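Local coordinates for protein galactose mutarotase related enzyme (Lactobacillus casei, PDB 3Q1N) that probably binds carbohydrate and catalyses an isomerisation such as the interconversion of sugar anomers, as in other members of the aldose 1-epimerase family, at residues P51-S56 with E255-L260; D59-R62 with T67-M70; H73-D78 with K103-E108; Q171-G176 with F236-I241; L260-G265 with Y271-N276. One frame throughout, in Å; residues are numbered along the deposited sequence.

Five contacts of one β-rich chain illustrate how chemistry follows position in a fold. Interaction 1 lies nearest the middle and is apolar at heart, a methyl over a ring; interaction 4 joins it through the pairing of strands 238-242 and 251-258, and adds two aromatic rings at right angles. Interaction 5 shares L260 with interaction 1 and relies largely on water between two loop segments whose contact is mostly buried. Interaction 3 puts an aromatic cluster beside a patch that here holds nitrate, and one nitrate is common to it and interaction 1. Interaction 2, farthest out, is a partly exposed hairpin held by backbone bonds, whose Y61 reaches inward to interaction 3.

Interaction 1. Residues P51-S56 with E255-L260; sequences PSIGKS and EPFDGL. With NO3 (nitrate ion), chain C; EDO (1,2-ethanediol), chain J; EDO (1,2-ethanediol), chain N.
I53 and F257 show how one branched residue can fasten a loop to a strand. The two side chains meet at a slant, with the CG2 methyl of I53 above one face of the aromatic ring. That methyl lies 3.5 Å from the centroid of the F257 ring, 20° off its normal, a CH-pi contact displaced toward the CE2 and CZ rim. With CG2 opposite its own backbone N (chi1 -69°), I53 sends its other branch past the ring toward the glycine just after the strand, and CD1 of I53 comes within 3.5 Å of G259 C. A side chain on G259 would press closely on that methyl. The far end of the ring faces small molecules: CZ of F257 is 3.5 Å from O2 of a nitrate ion, and an ethanediol lies at the ring edge, its O1 donating to E255 OE1 over 2.7 Å. The same nitrate accepts a hydrogen bond at O1 from G54 N, 2.8 Å away, and another from H73. Beside the apolar contact, a water accepts from I53 N and donates to L260 O, 2.8 Å distant, tying the backbones together. With an alanine at position 257, CG2 of I53 would probably lose its aromatic support and a gap would open beside the nitrate. The chemistry thus divides: hydrocarbon against ring fixes loop to strand, while backbone N-H and carboxylate hold guests probably from the crystallisation liquor, consistent with a nearby pocket for a polar ligand such as a sugar.

Interaction 2. Residues D59-R62 with T67-M70; sequences DQYR and TYPM
Y61 and Y68 face each other as the hydrogen-bonded pair of a β hairpin, strand 60-63 turning back into the antiparallel strand 66-69. Their mutual backbone bonds, Y61 N to Y68 O and Y68 N to Y61 O, are both 2.9 Å long, and M70 N adds a third to D59 O. The side chain of Y61 illustrates how such a pair can reach across its hairpin. From CB, a chi1 of 72° sets the ring between the backbone N and the carbonyl carbon and folds it over the partner strand. CD1 of Y61 then passes 3.4 Å from Y68 O and 3.7 Å from M70 CB. Next, CE1 of Y61 sits 3.5 Å from Y68 CB and 3.6 Å from the CE methyl of M70, a selenomethionine, while the carbonyl O of P69 lies at the ring edge. The tip, OH, is hydrogen-bonded to K104 O at the end of helix 99-104, and W270, in a neighbouring loop, stacks on the ring. On the other face Q60 and T67 slant across each other, OE1 nearest T67 CG2; Q60 NE2 is hydrogen-bonded to Q58 O, and a water donates to Q60 OE1 at 3.0 Å and lies 2.6 Å from T67 OG1.

Interaction 3. Residues H73-D78 with K103-E108; sequences HGFARD and KKFPFE. With NO3 (nitrate ion), chain B; NO3 (nitrate ion), chain C.
The rings of F75 and F105 meet with their planes 60° apart and their centroids separated by 5.9 Å, neither stacked nor edge-to-face. At the rim of F75, close to its plane, lies F105, whose CB is 3.5 Å from F75 CE2. One face of the F105 ring carries CD2 of F107 over its centre. F75 reaches this cluster by turning CG into the space between its backbone N and carbonyl carbon (chi1 57°). K104 runs past in the reverse direction, its CD 4.1 Å from F75 CD2, and P51 packs against F75 and F105. At the start of segment 73-78 the flat groups turn polar. The H73 ring has one nitrate over a face, with the nitrogen of that ion 3.4 Å from ND1, and a second nitrate at its edge, whose O1 accepts from H73 ND1 over 2.6 Å. R77 lays one guanidinium face against H73 CD2, and its NH1 makes a weak hydrogen bond to O1 of the first nitrate, 2.7 Å away. Replacing H73 with a leucine would probably leave the edge-bound nitrate without its imidazole donor and the R77 guanidinium less firmly placed. One short segment therefore has two chemistries: its phenylalanine packs among apolar side chains, while its histidine and arginine gather nitrates probably taken from the crystallisation liquor, consistent with a site suited to an oxygen-rich ligand.

Interaction 4. Residues Q171-G176 with F236-I241; sequences QRFGIG and FPYLTI
Y238 O accepts a backbone hydrogen bond from F257 N, and T240 O accepts a companion from E255 N; together they fix strand 238-242 beside strand 251-258. From this strand the ring of Y238 meets F173 in a textbook T-shaped stack. The edge of F173 points at the face of Y238, with the centroids 5.2 Å apart and the planes at 90°. Two rim atoms do the touching: CE2 of F173 is 3.7 Å from Y238 CD1, and CZ of F173 is 3.8 Å from Y238 CE1. P237 takes the opposite face of the tyrosine, its CB lying over the ring centre, so the ring is held between a proline and an aromatic edge. L260 fills the corner where the two rings meet, its CD1 against F173 CZ and its CD2 against Y238 CD2. F173 itself belongs to strand 171-175, paired with strand 184-187 and joined by a backbone bond to I209 of strand 208-210. The aromatic pair thus adds side-chain packing to the backbone bonds that join this two-stranded unit to the six-stranded sheet, within the all-β supersandwich architecture of the galactose mutarotase family.

Interaction 5. Residues L260-G265 with Y271-N276; sequences LPDQAG and YTKLGN
The long loop between strands 251-258 and 277-279 doubles back on itself here, bringing L260 and D262 against K273 and L274 at a type II β turn, K273 to N276. The turn closes through N276 N to K273 O, and its third position is G275, where a side chain would crowd both L260 N and the preceding carbonyl. K273 crosses D262 at about a right angle. Extended throughout, with CG opposite the backbone N (chi1 175°), its chain carries CE to 3.3 Å from D262 OD1 and NZ to 3.8 Å from that same oxygen, a long salt bridge. Water supplies most of the remaining link. One molecule accepts from K273 NZ at 2.9 Å and donates to D262 OD2 at 2.7 Å, an oxygen also bound by N57 N; another joins K273 NZ to L260 O. A further water, 2.9 Å from L260 N, donates to L274 O. The apolar share is small: L260 and L274 lie side by side, L260 CD1 3.7 Å from L274 CD2, with F173 against both. Since ammonium and carboxylate stand apart, with one water bridging NZ and OD2, the attraction is probably softened, and much of the loop's cohesion depends on ordered solvent.

Interaction 1. Residues P51-S56 with E255-L260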
# COMPACT_ATOMS: atom_id res chain seq x y z
N PRO A 51 5.38 -7.04 8.22
CA PRO A 51 6.19 -5.92 8.69
C PRO A 51 7.26 -5.46 7.69
O PRO A 51 8.17 -4.72 8.06
CB PRO A 51 6.82 -6.47 9.97
CG PRO A 51 7.03 -7.89 9.67
CD PRO A 51 5.87 -8.32 8.77
N SER A 52 7.18 -5.93 6.45
CA SER A 52 8.09 -5.50 5.38
C SER A 52 7.25 -5.10 4.15
O SER A 52 6.19 -5.67 3.91
CB SER A 52 9.00 -6.68 5.04
OG SER A 52 10.05 -6.33 4.19
N ILE A 53 7.75 -4.15 3.39
CA ILE A 53 7.22 -3.75 2.10
C ILE A 53 8.16 -4.25 1.03
O ILE A 53 9.37 -4.07 1.12
CB ILE A 53 7.07 -2.21 2.07
CG1 ILE A 53 5.96 -1.76 3.01
CG2 ILE A 53 6.81 -1.71 0.61
CD1 ILE A 53 6.02 -0.20 3.28
N GLY A 54 7.64 -4.90 0.01
CA GLY A 54 8.51 -5.34 -1.06
C GLY A 54 9.39 -6.51 -0.70
O GLY A 54 9.08 -7.29 0.20
N LYS A 55 10.50 -6.62 -1.41
CA LYS A 55 11.39 -7.76 -1.26
C LYS A 55 12.50 -7.45 -0.24
O LYS A 55 12.86 -6.31 -0.06
CB LYS A 55 12.05 -8.17 -2.60
CG LYS A 55 11.19 -9.03 -3.54
CD LYS A 55 12.03 -9.47 -4.75
CE LYS A 55 11.29 -10.35 -5.72
NZ LYS A 55 12.07 -10.58 -7.01
N SER A 56 12.99 -8.50 0.40
CA SER A 56 14.10 -8.49 1.32
C SER A 56 15.34 -9.10 0.64
O SER A 56 15.22 -10.08 -0.11
CB SER A 56 13.78 -9.30 2.60
OG SER A 56 12.86 -8.62 3.41
N GLU A 255 -0.11 3.24 -3.85
CA GLU A 255 0.15 2.46 -2.66
C GLU A 255 0.80 3.27 -1.55
O GLU A 255 1.98 3.65 -1.65
CB GLU A 255 1.06 1.28 -3.03
CG GLU A 255 0.64 0.49 -4.31
CD GLU A 255 1.72 -0.48 -4.76
OE1 GLU A 255 2.79 -0.54 -4.11
OE2 GLU A 255 1.52 -1.18 -5.78
N PRO A 256 0.04 3.58 -0.50
CA PRO A 256 0.64 4.31 0.61
C PRO A 256 1.68 3.44 1.34
O PRO A 256 1.34 2.33 1.74
CB PRO A 256 -0.56 4.66 1.50
CG PRO A 256 -1.76 4.64 0.59
CD PRO A 256 -1.44 3.51 -0.36
N PHE A 257 2.89 3.98 1.52
CA PHE A 257 4.02 3.26 2.15
C PHE A 257 4.51 4.00 3.40
O PHE A 257 4.95 5.18 3.31
CB PHE A 257 5.25 3.16 1.22
CG PHE A 257 5.23 2.03 0.16
CD1 PHE A 257 4.11 1.27 -0.13
CD2 PHE A 257 6.38 1.80 -0.55
CE1 PHE A 257 4.17 0.28 -1.12
CE2 PHE A 257 6.42 0.82 -1.52
CZ PHE A 257 5.34 0.07 -1.81
N ASP A 258 4.47 3.32 4.54
CA ASP A 258 5.25 3.72 5.73
C ASP A 258 6.45 2.77 5.88
O ASP A 258 6.52 2.00 6.81
CB ASP A 258 4.36 3.72 6.98
CG ASP A 258 5.06 4.29 8.21
OD1 ASP A 258 6.03 5.08 8.05
OD2 ASP A 258 4.60 3.96 9.34
N GLY A 259 7.36 2.86 4.92
CA GLY A 259 8.51 1.99 4.80
C GLY A 259 8.87 1.89 3.33
O GLY A 259 8.29 2.57 2.49
N LEU A 260 9.93 1.14 3.06
CA LEU A 260 10.49 1.03 1.71
C LEU A 260 11.05 -0.35 1.48
O LEU A 260 11.53 -1.01 2.42
CB LEU A 260 11.64 2.02 1.56
CG LEU A 260 11.35 3.53 1.57
CD1 LEU A 260 12.60 4.34 1.67
CD2 LEU A 260 10.52 3.86 0.34
N NO3 C . 5.01 -4.69 -2.15
O1 NO3 C . 5.16 -5.54 -1.06
O2 NO3 C . 5.51 -3.41 -2.19
O3 NO3 C . 4.40 -5.16 -3.28
C1 EDO J . 4.56 -2.51 -6.16
O1 EDO J . 4.69 -2.38 -4.73
C2 EDO J . 4.86 -3.90 -6.66
O2 EDO J . 3.98 -4.88 -6.06
C1 EDO N . 7.10 8.19 9.34
O1 EDO N . 7.86 6.97 9.19
C2 EDO N . 6.59 8.29 10.76
O2 EDO N . 5.39 7.54 10.89
O HOH W 1 10.06 -2.64 4.16

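Interaction 2. Residues D59-R62 with T67-M70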
# COMPACT_ATOMS: atom_id res chain seq x y z
N ASP A 59 16.01 -12.79 0.62
CA ASP A 59 14.82 -13.17 1.42
C ASP A 59 15.14 -13.34 2.90
O ASP A 59 14.64 -14.24 3.58
CB ASP A 59 14.17 -14.41 0.81
CG ASP A 59 13.60 -14.15 -0.60
OD1 ASP A 59 12.94 -13.11 -0.88
OD2 ASP A 59 13.75 -15.02 -1.45
N GLN A 60 15.96 -12.43 3.40
CA GLN A 60 16.34 -12.45 4.82
C GLN A 60 16.71 -11.04 5.27
O GLN A 60 16.73 -10.09 4.46
CB GLN A 60 17.51 -13.44 5.06
CG GLN A 60 18.80 -13.03 4.39
CD GLN A 60 19.86 -14.14 4.37
OE1 GLN A 60 20.80 -14.13 5.17
NE2 GLN A 60 19.74 -15.07 3.45
N TYR A 61 16.94 -10.90 6.56
CA TYR A 61 17.33 -9.65 7.16
C TYR A 61 18.00 -9.89 8.49
O TYR A 61 18.09 -11.02 8.96
CB TYR A 61 16.12 -8.76 7.34
CG TYR A 61 15.17 -9.18 8.44
CD1 TYR A 61 14.32 -10.25 8.26
CD2 TYR A 61 15.10 -8.52 9.65
CE1 TYR A 61 13.42 -10.68 9.26
CE2 TYR A 61 14.20 -8.92 10.66
CZ TYR A 61 13.37 -10.00 10.46
OH TYR A 61 12.49 -10.43 11.44
N ARG A 62 18.47 -8.82 9.10
CA ARG A 62 19.10 -8.90 10.41
C ARG A 62 18.34 -8.14 11.49
O ARG A 62 17.70 -7.10 11.22
CB ARG A 62 20.52 -8.35 10.36
CG ARG A 62 21.51 -9.29 9.70
CD ARG A 62 22.75 -8.54 9.28
NE ARG A 62 23.57 -8.16 10.43
CZ ARG A 62 24.25 -7.01 10.57
NH1 ARG A 62 24.19 -6.05 9.64
NH2 ARG A 62 25.00 -6.80 11.65
N THR A 67 20.30 -13.32 12.10
CA THR A 67 19.62 -13.38 10.79
C THR A 67 18.28 -14.11 10.85
O THR A 67 18.16 -15.15 11.52
CB THR A 67 20.51 -14.06 9.77
OG1 THR A 67 21.66 -13.25 9.55
CG2 THR A 67 19.77 -14.28 8.45
N TYR A 68 17.26 -13.53 10.21
CA TYR A 68 15.93 -14.15 10.07
C TYR A 68 15.47 -14.13 8.61
O TYR A 68 15.87 -13.25 7.84
CB TYR A 68 14.87 -13.41 10.90
CG TYR A 68 15.14 -13.50 12.38
CD1 TYR A 68 16.10 -12.69 12.95
CD2 TYR A 68 14.48 -14.46 13.18
CE1 TYR A 68 16.40 -12.78 14.30
CE2 TYR A 68 14.79 -14.55 14.56
CZ TYR A 68 15.74 -13.71 15.08
OH TYR A 68 16.11 -13.72 16.42
N PRO A 69 14.59 -15.08 8.24
CA PRO A 69 13.99 -15.11 6.92
C PRO A 69 12.81 -14.14 6.86
O PRO A 69 12.15 -13.88 7.87
CB PRO A 69 13.54 -16.58 6.80
CG PRO A 69 13.17 -16.96 8.22
CD PRO A 69 14.13 -16.20 9.09
N MSE A 70 12.58 -13.55 5.69
CA MSE A 70 11.42 -12.67 5.50
C MSE A 70 10.88 -12.84 4.11
O MSE A 70 11.61 -12.81 3.11
CB MSE A 70 11.73 -11.21 5.76
CG MSE A 70 10.54 -10.24 5.60
SE MSE A 70 9.02 -10.66 6.72
CE MSE A 70 9.95 -10.57 8.43
O HOH W 2 11.73 -11.18 0.39
O HOH W 3 21.95 -12.18 7.19

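Interaction 3. Residues H73-D78 with K103-E108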
# COMPACT_ATOMS: atom_id res chain seq x y z
N HIS A 73 6.63 -8.90 0.52
CA HIS A 73 5.39 -8.25 0.92
C HIS A 73 5.05 -8.50 2.42
O HIS A 73 3.93 -8.22 2.84
CB HIS A 73 4.17 -8.72 0.07
CG HIS A 73 4.42 -8.87 -1.40
ND1 HIS A 73 4.59 -7.78 -2.24
CD2 HIS A 73 4.46 -9.97 -2.19
CE1 HIS A 73 4.77 -8.22 -3.48
NE2 HIS A 73 4.68 -9.55 -3.48
N GLY A 74 5.98 -9.02 3.21
CA GLY A 74 5.71 -9.28 4.62
C GLY A 74 4.87 -10.54 4.78
O GLY A 74 4.96 -11.47 3.96
N PHE A 75 4.13 -10.62 5.87
CA PHE A 75 3.32 -11.79 6.16
C PHE A 75 1.92 -11.55 6.74
O PHE A 75 1.14 -12.50 6.84
CB PHE A 75 4.08 -12.76 7.07
CG PHE A 75 4.53 -12.17 8.36
CD1 PHE A 75 3.62 -11.79 9.30
CD2 PHE A 75 5.90 -12.02 8.65
CE1 PHE A 75 4.03 -11.24 10.48
CE2 PHE A 75 6.31 -11.48 9.86
CZ PHE A 75 5.36 -11.08 10.78
N ALA A 76 1.56 -10.31 7.04
CA ALA A 76 0.20 -10.02 7.58
C ALA A 76 -0.87 -10.47 6.56
O ALA A 76 -1.95 -10.90 6.93
CB ALA A 76 0.05 -8.53 7.92
N ARG A 77 -0.57 -10.32 5.28
CA ARG A 77 -1.48 -10.63 4.20
C ARG A 77 -1.75 -12.13 4.16
O ARG A 77 -2.70 -12.58 3.52
CB ARG A 77 -0.90 -10.13 2.85
CG ARG A 77 0.38 -10.85 2.39
CD ARG A 77 0.80 -10.46 0.95
NE ARG A 77 1.52 -11.56 0.34
CZ ARG A 77 1.77 -11.73 -0.96
NH1 ARG A 77 1.40 -10.84 -1.87
NH2 ARG A 77 2.43 -12.81 -1.35
N ASP A 78 -0.89 -12.93 4.82
CA ASP A 78 -1.02 -14.40 4.74
C ASP A 78 -1.88 -15.08 5.80
O ASP A 78 -2.12 -16.29 5.70
CB ASP A 78 0.39 -15.02 4.83
CG ASP A 78 1.23 -14.66 3.64
OD1 ASP A 78 0.70 -14.74 2.50
OD2 ASP A 78 2.42 -14.31 3.85
N LYS A 103 8.88 -17.25 13.71
CA LYS A 103 10.11 -17.76 13.05
C LYS A 103 10.73 -16.74 12.12
O LYS A 103 11.97 -16.74 11.93
CB LYS A 103 9.82 -19.07 12.29
CG LYS A 103 9.47 -20.21 13.25
CD LYS A 103 9.18 -21.60 12.55
CE LYS A 103 7.69 -21.76 12.11
NZ LYS A 103 7.13 -23.20 12.10
N LYS A 104 9.90 -15.87 11.55
CA LYS A 104 10.36 -14.84 10.65
C LYS A 104 10.69 -13.54 11.38
O LYS A 104 11.47 -12.77 10.88
CB LYS A 104 9.33 -14.52 9.56
CG LYS A 104 9.13 -15.65 8.56
CD LYS A 104 8.17 -15.25 7.49
CE LYS A 104 8.10 -16.29 6.38
NZ LYS A 104 7.33 -17.50 6.82
N PHE A 105 10.03 -13.30 12.51
CA PHE A 105 9.92 -11.99 13.10
C PHE A 105 9.60 -12.22 14.59
O PHE A 105 8.46 -12.51 14.96
CB PHE A 105 8.80 -11.25 12.36
CG PHE A 105 8.60 -9.80 12.75
CD1 PHE A 105 9.57 -8.81 12.48
CD2 PHE A 105 7.43 -9.41 13.44
CE1 PHE A 105 9.32 -7.43 12.79
CE2 PHE A 105 7.21 -8.05 13.74
CZ PHE A 105 8.13 -7.10 13.45
N PRO A 106 10.63 -12.20 15.43
CA PRO A 106 10.48 -12.75 16.80
C PRO A 106 9.86 -11.76 17.79
O PRO A 106 10.45 -11.42 18.83
CB PRO A 106 11.93 -13.12 17.16
CG PRO A 106 12.75 -12.11 16.42
CD PRO A 106 12.04 -11.87 15.12
N PHE A 107 8.70 -11.24 17.40
CA PHE A 107 8.01 -10.22 18.15
C PHE A 107 6.55 -10.57 18.30
O PHE A 107 5.86 -10.94 17.34
CB PHE A 107 8.11 -8.82 17.45
CG PHE A 107 9.50 -8.35 17.26
CD1 PHE A 107 10.18 -7.73 18.29
CD2 PHE A 107 10.18 -8.53 16.06
CE1 PHE A 107 11.49 -7.33 18.14
CE2 PHE A 107 11.48 -8.12 15.91
CZ PHE A 107 12.13 -7.50 16.98
N GLU A 108 6.06 -10.39 19.52
CA GLU A 108 4.63 -10.25 19.75
C GLU A 108 4.14 -8.88 19.29
O GLU A 108 4.76 -7.84 19.55
CB GLU A 108 4.27 -10.53 21.22
CG GLU A 108 4.74 -11.90 21.67
CD GLU A 108 4.10 -12.36 22.95
OE1 GLU A 108 3.54 -11.55 23.68
OE2 GLU A 108 4.20 -13.60 23.23
N NO3 B . 1.17 -7.84 -2.67
O1 NO3 B . 0.93 -8.20 -1.35
O2 NO3 B . 1.46 -6.56 -3.03
O3 NO3 B . 1.14 -8.79 -3.65
N NO3 C . 5.01 -4.69 -2.15
O1 NO3 C . 5.16 -5.54 -1.06
O2 NO3 C . 5.51 -3.41 -2.19
O3 NO3 C . 4.40 -5.16 -3.28

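Interaction 4. Residues Q171-G176 with F236-I241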
# COMPACT_ATOMS: atom_id res chain seq x y z
N GLN A 171 10.22 13.54 -6.87
CA GLN A 171 11.36 12.63 -6.92
C GLN A 171 10.91 11.21 -6.61
O GLN A 171 9.89 11.01 -5.91
CB GLN A 171 12.46 13.09 -5.94
CG GLN A 171 13.10 14.47 -6.28
CD GLN A 171 14.07 14.42 -7.44
OE1 GLN A 171 15.21 13.95 -7.30
NE2 GLN A 171 13.64 14.90 -8.61
N ARG A 172 11.63 10.23 -7.17
CA ARG A 172 11.40 8.83 -6.86
C ARG A 172 12.67 8.18 -6.33
O ARG A 172 13.79 8.63 -6.64
CB ARG A 172 10.95 8.05 -8.08
CG ARG A 172 12.04 7.86 -9.08
CD ARG A 172 11.58 7.26 -10.33
NE ARG A 172 11.24 5.85 -10.19
CZ ARG A 172 11.08 5.03 -11.23
NH1 ARG A 172 11.27 5.50 -12.47
NH2 ARG A 172 10.75 3.76 -11.05
N PHE A 173 12.49 7.13 -5.55
CA PHE A 173 13.60 6.29 -5.15
C PHE A 173 14.10 5.50 -6.35
O PHE A 173 13.34 4.85 -7.04
CB PHE A 173 13.22 5.34 -4.03
CG PHE A 173 13.05 6.02 -2.73
CD1 PHE A 173 14.18 6.27 -1.94
CD2 PHE A 173 11.85 6.49 -2.31
CE1 PHE A 173 14.08 6.90 -0.72
CE2 PHE A 173 11.74 7.17 -1.11
CZ PHE A 173 12.85 7.36 -0.31
N GLY A 174 15.39 5.57 -6.62
CA GLY A 174 15.94 4.76 -7.69
C GLY A 174 15.77 3.26 -7.45
O GLY A 174 15.89 2.78 -6.33
N ILE A 175 15.48 2.54 -8.53
CA ILE A 175 15.24 1.09 -8.50
C ILE A 175 16.37 0.32 -9.21
O ILE A 175 16.85 0.72 -10.28
CB ILE A 175 13.92 0.74 -9.21
CG1 ILE A 175 12.76 1.51 -8.54
CG2 ILE A 175 13.69 -0.79 -9.20
CD1 ILE A 175 12.60 1.31 -7.05
N GLY A 176 16.80 -0.79 -8.60
CA GLY A 176 17.76 -1.69 -9.21
C GLY A 176 18.28 -2.72 -8.21
O GLY A 176 18.71 -2.35 -7.10
N PHE A 236 1.55 8.94 5.68
CA PHE A 236 2.39 7.95 5.01
C PHE A 236 3.50 8.70 4.28
O PHE A 236 3.21 9.53 3.43
CB PHE A 236 1.55 7.10 4.03
CG PHE A 236 0.69 6.07 4.71
CD1 PHE A 236 -0.53 6.41 5.27
CD2 PHE A 236 1.13 4.78 4.85
CE1 PHE A 236 -1.29 5.47 5.92
CE2 PHE A 236 0.39 3.84 5.48
CZ PHE A 236 -0.85 4.20 6.07
N PRO A 237 4.77 8.45 4.63
CA PRO A 237 5.85 9.24 4.03
C PRO A 237 6.04 9.01 2.55
O PRO A 237 6.47 9.91 1.85
CB PRO A 237 7.09 8.83 4.83
CG PRO A 237 6.75 7.52 5.44
CD PRO A 237 5.24 7.54 5.69
N TYR A 238 5.71 7.82 2.05
CA TYR A 238 5.97 7.54 0.62
C TYR A 238 4.71 7.01 -0.06
O TYR A 238 3.76 6.61 0.62
CB TYR A 238 7.14 6.54 0.48
CG TYR A 238 8.32 6.91 1.33
CD1 TYR A 238 8.97 8.10 1.15
CD2 TYR A 238 8.74 6.08 2.39
CE1 TYR A 238 10.01 8.48 1.92
CE2 TYR A 238 9.84 6.47 3.18
CZ TYR A 238 10.47 7.66 2.89
OH TYR A 238 11.53 8.12 3.64
N LEU A 239 4.70 7.04 -1.40
CA LEU A 239 3.53 6.70 -2.19
C LEU A 239 4.01 6.06 -3.46
O LEU A 239 4.77 6.69 -4.21
CB LEU A 239 2.70 7.95 -2.52
CG LEU A 239 1.33 7.67 -3.18
CD1 LEU A 239 0.40 6.88 -2.24
CD2 LEU A 239 0.66 9.01 -3.62
N THR A 240 3.55 4.85 -3.74
CA THR A 240 4.09 4.08 -4.85
C THR A 240 3.06 3.82 -5.94
O THR A 240 1.93 3.46 -5.65
CB THR A 240 4.68 2.76 -4.34
OG1 THR A 240 5.77 3.07 -3.46
CG2 THR A 240 5.19 1.89 -5.47
N ILE A 241 3.47 4.02 -7.19
CA ILE A 241 2.63 3.72 -8.34
C ILE A 241 3.19 2.48 -9.03
O ILE A 241 4.41 2.37 -9.23
CB ILE A 241 2.59 4.90 -9.33
CG1 ILE A 241 2.24 6.21 -8.60
CG2 ILE A 241 1.57 4.63 -10.46
CD1 ILE A 241 3.48 7.02 -8.12

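Interaction 5. Residues L260-G265 with Y271-N276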
# COMPACT_ATOMS: atom_id res chain seq x y z
N LEU A 260 9.93 1.14 3.06
CA LEU A 260 10.49 1.03 1.71
C LEU A 260 11.05 -0.35 1.48
O LEU A 260 11.53 -1.01 2.42
CB LEU A 260 11.64 2.02 1.56
CG LEU A 260 11.35 3.53 1.57
CD1 LEU A 260 12.60 4.34 1.67
CD2 LEU A 260 10.52 3.86 0.34
N PRO A 261 11.01 -0.82 0.22
CA PRO A 261 11.74 -2.06 -0.09
C PRO A 261 13.21 -1.92 0.27
O PRO A 261 13.75 -0.82 0.34
CB PRO A 261 11.60 -2.17 -1.62
CG PRO A 261 10.40 -1.26 -1.96
CD PRO A 261 10.44 -0.18 -0.98
N ASP A 262 13.91 -3.04 0.44
CA ASP A 262 15.30 -2.99 0.73
C ASP A 262 16.11 -2.32 -0.39
O ASP A 262 15.79 -2.41 -1.59
CB ASP A 262 15.86 -4.40 0.89
CG ASP A 262 16.00 -4.87 2.34
OD1 ASP A 262 16.11 -4.03 3.28
OD2 ASP A 262 16.06 -6.10 2.52
N GLN A 263 17.18 -1.66 0.04
CA GLN A 263 18.26 -1.25 -0.86
C GLN A 263 19.11 -2.48 -1.15
O GLN A 263 19.53 -3.17 -0.24
CB GLN A 263 19.12 -0.16 -0.23
CG GLN A 263 20.30 0.19 -1.13
CD GLN A 263 21.05 1.45 -0.76
OE1 GLN A 263 20.62 2.25 0.09
NE2 GLN A 263 22.21 1.64 -1.40
N ALA A 264 19.36 -2.75 -2.43
CA ALA A 264 20.11 -3.94 -2.89
C ALA A 264 21.46 -4.08 -2.18
O ALA A 264 22.17 -3.12 -1.94
CB ALA A 264 20.34 -3.87 -4.40
N GLY A 265 21.84 -5.31 -1.88
CA GLY A 265 23.13 -5.60 -1.28
C GLY A 265 22.99 -6.67 -0.22
O GLY A 265 22.14 -7.57 -0.34
N TYR A 271 16.86 -2.52 12.38
CA TYR A 271 16.99 -1.37 13.28
C TYR A 271 17.60 -0.13 12.62
O TYR A 271 17.58 0.97 13.21
CB TYR A 271 17.83 -1.73 14.51
CG TYR A 271 17.09 -2.70 15.43
CD1 TYR A 271 15.88 -2.34 16.04
CD2 TYR A 271 17.62 -3.97 15.73
CE1 TYR A 271 15.19 -3.25 16.87
CE2 TYR A 271 16.92 -4.88 16.55
CZ TYR A 271 15.72 -4.49 17.15
OH TYR A 271 15.09 -5.39 17.96
N THR A 272 18.13 -0.27 11.40
CA THR A 272 18.63 0.90 10.66
C THR A 272 18.08 0.99 9.21
O THR A 272 18.43 1.95 8.50
CB THR A 272 20.18 0.86 10.54
OG1 THR A 272 20.57 -0.32 9.83
CG2 THR A 272 20.86 0.90 11.90
N LYS A 273 17.26 0.02 8.80
CA LYS A 273 16.69 -0.07 7.44
C LYS A 273 15.90 1.20 7.13
O LYS A 273 15.05 1.63 7.92
CB LYS A 273 15.81 -1.32 7.32
CG LYS A 273 15.06 -1.49 6.02
CD LYS A 273 14.21 -2.78 5.97
CE LYS A 273 13.38 -2.88 4.73
NZ LYS A 273 12.58 -4.16 4.65
N LEU A 274 16.22 1.83 6.01
CA LEU A 274 15.56 3.11 5.68
C LEU A 274 14.07 2.88 5.57
O LEU A 274 13.62 1.95 4.88
CB LEU A 274 16.08 3.69 4.38
CG LEU A 274 15.61 5.09 4.01
CD1 LEU A 274 16.23 6.09 5.02
CD2 LEU A 274 15.97 5.47 2.54
N GLY A 275 13.31 3.76 6.23
CA GLY A 275 11.85 3.73 6.23
C GLY A 275 11.22 2.94 7.37
O GLY A 275 10.00 3.02 7.58
N ASN A 276 12.00 2.11 8.05
CA ASN A 276 11.52 1.44 9.21
C ASN A 276 11.32 2.40 10.40
O ASN A 276 11.96 3.46 10.53
CB ASN A 276 12.43 0.24 9.67
CG ASN A 276 12.13 -1.06 8.95
OD1 ASN A 276 11.35 -1.11 8.00
ND2 ASN A 276 12.76 -2.16 9.44
O HOH W 4 11.35 0.22 5.46
O HOH W 1 10.06 -2.64 4.16
O HOH W 5 14.70 0.24 2.89
O HOH W 6 14.21 -6.56 4.50
O HOH W 7 11.74 -4.88 2.12